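Local coordinates for putative oxidoreductase (Jannaschia sp., PDB 3C24), which is a putative oxidoreductase that probably binds a nicotinamide cofactor in an N-terminal Rossmann-type domain and has a phosphogluconate dehydrogenase-like C-terminal part, at residues E204-A209 with D226-H231. Residues are numbered along the deposited sequence; the frame is centred on the assembly and turned at random.
Sequences ETMVHA and DFMIGH. With SO4 (sulfate ion), chain F.
Met206 and Met228, whose CA atoms lie 7.8 Å apart, bring together one turn each of helix 184-217 and helix 221-239 without any hydrogen bond between the two segments. Both are selenomethionines, and their side chains cross at about a right angle. Met228 sends CG anti to its own N (chi1 176°), toward the other helix, then bends twice so that CE settles over the backbone of Met206, 3.5 Å from Met206 O. The same methyl lies 3.8 Å from Met206 SE and 4.2 Å from Ala209 CB, one helical turn on. Met206 sets out toward Met228, but it folds back at its second and third torsions, so it meets its partner with CB and the flank of SE; the two selenium atoms, Met206 SE and Met228 SE, are 3.9 Å apart. This small, buried patch is extended by Val198 and Leu194 of the second subunit, which pack on Met206 and Ala209. His208 gives its ND1 hydrogen to sulfate O2 at 2.6 Å in a nearly straight bond (168°) at the ring edge, while Glu204 CG lies over one ring face. Lys259, Trp267 and Arg268 of the second subunit bind the same sulfate, probably a crystallisation ion. On the other helix, Phe227 O accepts from His231 N and, at 2.8 Å, from His231 ND1, the two donors coming from opposite faces of the carbonyl plane. Asp226 forms a salt bridge with Arg178 of the second subunit. Two consecutive helices thus form a helical hairpin in the C-terminal part of the chain, its sides built into the dimer interface.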
ATOM      1  N   GLU A 204      -5.734  -6.712  -5.574  1.00 16.05           N
ATOM      2  CA  GLU A 204      -5.722  -7.544  -6.797  1.00 18.10           C
ATOM      3  C   GLU A 204      -5.888  -6.680  -8.039  1.00 17.37           C
ATOM      4  O   GLU A 204      -5.217  -6.882  -9.052  1.00 17.49           O
ATOM      5  CB  GLU A 204      -6.752  -8.663  -6.737  1.00 21.89           C
ATOM      6  CG  GLU A 204      -6.879  -9.418  -8.054  1.00 25.82           C
ATOM      7  CD  GLU A 204      -7.158 -10.862  -7.847  1.00 29.12           C
ATOM      8  OE1 GLU A 204      -6.432 -11.498  -7.044  1.00 30.78           O
ATOM      9  OE2 GLU A 204      -8.049 -11.380  -8.528  1.00 26.57           O
ATOM     10  N   THR A 205      -6.808  -5.724  -7.965  1.00 15.66           N
ATOM     11  CA  THR A 205      -7.004  -4.786  -9.086  1.00 15.97           C
ATOM     12  C   THR A 205      -5.695  -4.044  -9.414  1.00 16.44           C
ATOM     13  O   THR A 205      -5.368  -3.858 -10.583  1.00 16.11           O
ATOM     14  CB  THR A 205      -8.182  -3.809  -8.839  1.00 18.68           C
ATOM     15  OG1 THR A 205      -9.349  -4.589  -8.557  1.00 18.04           O
ATOM     16  CG2 THR A 205      -8.392  -2.918 -10.072  1.00 17.67           C
HETATM   17  N   MSE A 206      -4.902  -3.669  -8.404  1.00 16.18           N
HETATM   18  CA  MSE A 206      -3.650  -2.949  -8.655  1.00 17.71           C
HETATM   19  C   MSE A 206      -2.680  -3.807  -9.410  1.00 15.53           C
HETATM   20  O   MSE A 206      -2.032  -3.365 -10.340  1.00 14.92           O
HETATM   21  CB  MSE A 206      -2.969  -2.468  -7.379  1.00 19.89           C
HETATM   22  CG  MSE A 206      -3.723  -1.536  -6.517  1.00 19.64           C
HETATM   23 SE   MSE A 206      -4.186   0.152  -7.429  0.75 21.11          SE
HETATM   24  CE  MSE A 206      -6.029  -0.433  -7.830  1.00 25.62           C
ATOM     25  N   VAL A 207      -2.609  -5.093  -9.056  1.00 17.02           N
ATOM     26  CA  VAL A 207      -1.730  -6.018  -9.774  1.00 18.01           C
ATOM     27  C   VAL A 207      -2.231  -6.198 -11.221  1.00 14.63           C
ATOM     28  O   VAL A 207      -1.470  -6.183 -12.189  1.00 17.20           O
ATOM     29  CB  VAL A 207      -1.701  -7.431  -9.103  1.00 17.05           C
ATOM     30  CG1 VAL A 207      -0.942  -8.454 -10.030  1.00 19.27           C
ATOM     31  CG2 VAL A 207      -1.062  -7.364  -7.710  1.00 16.77           C
ATOM     32  N   HIS A 208      -3.518  -6.373 -11.373  1.00 15.80           N
ATOM     33  CA  HIS A 208      -4.074  -6.585 -12.688  1.00 15.76           C
ATOM     34  C   HIS A 208      -3.962  -5.334 -13.553  1.00 14.48           C
ATOM     35  O   HIS A 208      -3.917  -5.429 -14.786  1.00 14.35           O
ATOM     36  CB  HIS A 208      -5.508  -7.060 -12.638  1.00 16.71           C
ATOM     37  CG  HIS A 208      -5.639  -8.470 -12.130  1.00 17.70           C
ATOM     38  ND1 HIS A 208      -6.848  -9.027 -11.773  1.00 23.51           N
ATOM     39  CD2 HIS A 208      -4.699  -9.419 -11.889  1.00 25.38           C
ATOM     40  CE1 HIS A 208      -6.650 -10.272 -11.372  1.00 23.65           C
ATOM     41  NE2 HIS A 208      -5.359 -10.541 -11.438  1.00 24.48           N
ATOM     42  N   ALA A 209      -3.846  -4.176 -12.914  1.00 13.17           N
ATOM     43  CA  ALA A 209      -3.689  -2.919 -13.667  1.00 16.35           C
ATOM     44  C   ALA A 209      -2.252  -2.859 -14.234  1.00 14.00           C
ATOM     45  O   ALA A 209      -2.007  -2.427 -15.358  1.00 15.70           O
ATOM     46  CB  ALA A 209      -4.022  -1.727 -12.821  1.00 14.64           C
ATOM     47  N   ASP A 226       7.394  -0.648 -11.225  1.00 15.90           N
ATOM     48  CA  ASP A 226       8.114   0.432 -10.542  1.00 16.22           C
ATOM     49  C   ASP A 226       7.194   1.629 -10.332  1.00 16.44           C
ATOM     50  O   ASP A 226       7.150   2.215  -9.250  1.00 15.21           O
ATOM     51  CB  ASP A 226       9.366   0.894 -11.321  1.00 15.49           C
ATOM     52  CG  ASP A 226      10.530  -0.100 -11.221  1.00 17.52           C
ATOM     53  OD1 ASP A 226      10.481  -1.039 -10.395  1.00 20.90           O
ATOM     54  OD2 ASP A 226      11.482   0.044 -12.013  1.00 16.96           O
ATOM     55  N   PHE A 227       6.434   1.958 -11.366  1.00 16.49           N
ATOM     56  CA  PHE A 227       5.538   3.121 -11.326  1.00 15.91           C
ATOM     57  C   PHE A 227       4.419   2.906 -10.281  1.00 16.02           C
ATOM     58  O   PHE A 227       4.148   3.766  -9.438  1.00 15.35           O
ATOM     59  CB  PHE A 227       4.961   3.430 -12.719  1.00 17.45           C
ATOM     60  CG  PHE A 227       4.439   4.831 -12.836  1.00 12.06           C
ATOM     61  CD1 PHE A 227       5.245   5.824 -13.230  1.00 15.85           C
ATOM     62  CD2 PHE A 227       3.096   5.128 -12.542  1.00 15.24           C
ATOM     63  CE1 PHE A 227       4.788   7.133 -13.306  1.00 19.96           C
ATOM     64  CE2 PHE A 227       2.677   6.465 -12.624  1.00 14.33           C
ATOM     65  CZ  PHE A 227       3.527   7.404 -13.023  1.00 16.00           C
HETATM   66  N   MSE A 228       3.803   1.714 -10.308  1.00 14.27           N
HETATM   67  CA  MSE A 228       2.757   1.370  -9.370  1.00 14.41           C
HETATM   68  C   MSE A 228       3.251   1.330  -7.960  1.00 14.15           C
HETATM   69  O   MSE A 228       2.629   1.916  -7.072  1.00 14.40           O
HETATM   70  CB  MSE A 228       2.118   0.025  -9.743  1.00 13.99           C
HETATM   71  CG  MSE A 228       1.084  -0.476  -8.762  1.00 18.39           C
HETATM   72 SE   MSE A 228      -0.452   0.669  -8.484  0.75 16.61          SE
HETATM   73  CE  MSE A 228      -1.443   0.073 -10.074  1.00 19.55           C
ATOM     74  N   ILE A 229       4.353   0.656  -7.721  1.00 15.54           N
ATOM     75  CA  ILE A 229       4.788   0.469  -6.353  1.00 16.59           C
ATOM     76  C   ILE A 229       5.257   1.794  -5.714  1.00 16.87           C
ATOM     77  O   ILE A 229       5.079   2.013  -4.502  1.00 16.55           O
ATOM     78  CB  ILE A 229       5.848  -0.648  -6.263  1.00 19.03           C
ATOM     79  CG1 ILE A 229       5.125  -1.975  -6.566  1.00 18.80           C
ATOM     80  CG2 ILE A 229       6.470  -0.744  -4.875  1.00 22.34           C
ATOM     81  CD1 ILE A 229       4.233  -2.460  -5.375  1.00 23.78           C
ATOM     82  N   GLY A 230       5.869   2.634  -6.523  1.00 15.74           N
ATOM     83  CA  GLY A 230       6.241   3.978  -6.102  1.00 14.18           C
ATOM     84  C   GLY A 230       5.035   4.856  -5.820  1.00 14.46           C
ATOM     85  O   GLY A 230       5.013   5.639  -4.844  1.00 14.53           O
ATOM     86  N   HIS A 231       3.986   4.721  -6.654  1.00 14.39           N
ATOM     87  CA  HIS A 231       2.804   5.514  -6.455  1.00 15.55           C
ATOM     88  C   HIS A 231       1.987   5.071  -5.262  1.00 14.28           C
ATOM     89  O   HIS A 231       1.371   5.874  -4.587  1.00 14.82           O
ATOM     90  CB  HIS A 231       2.025   5.663  -7.742  1.00 16.08           C
ATOM     91  CG  HIS A 231       2.606   6.727  -8.599  1.00 13.52           C
ATOM     92  ND1 HIS A 231       3.802   6.580  -9.281  1.00 17.03           N
ATOM     93  CD2 HIS A 231       2.215   8.015  -8.799  1.00 14.26           C
ATOM     94  CE1 HIS A 231       4.097   7.718  -9.892  1.00 21.49           C
ATOM     95  NE2 HIS A 231       3.162   8.609  -9.607  1.00 15.52           N
TER
HETATM   96  S   SO4 F 286     -10.227  -8.746 -12.973  1.00 31.40           S
HETATM   97  O1  SO4 F 286     -11.025  -9.784 -12.309  1.00 36.14           O
HETATM   98  O2  SO4 F 286      -9.306  -8.113 -11.976  1.00 35.30           O
HETATM   99  O3  SO4 F 286      -9.442  -9.397 -13.977  1.00 32.50           O
HETATM  100  O4  SO4 F 286     -11.192  -7.791 -13.466  1.00 32.08           O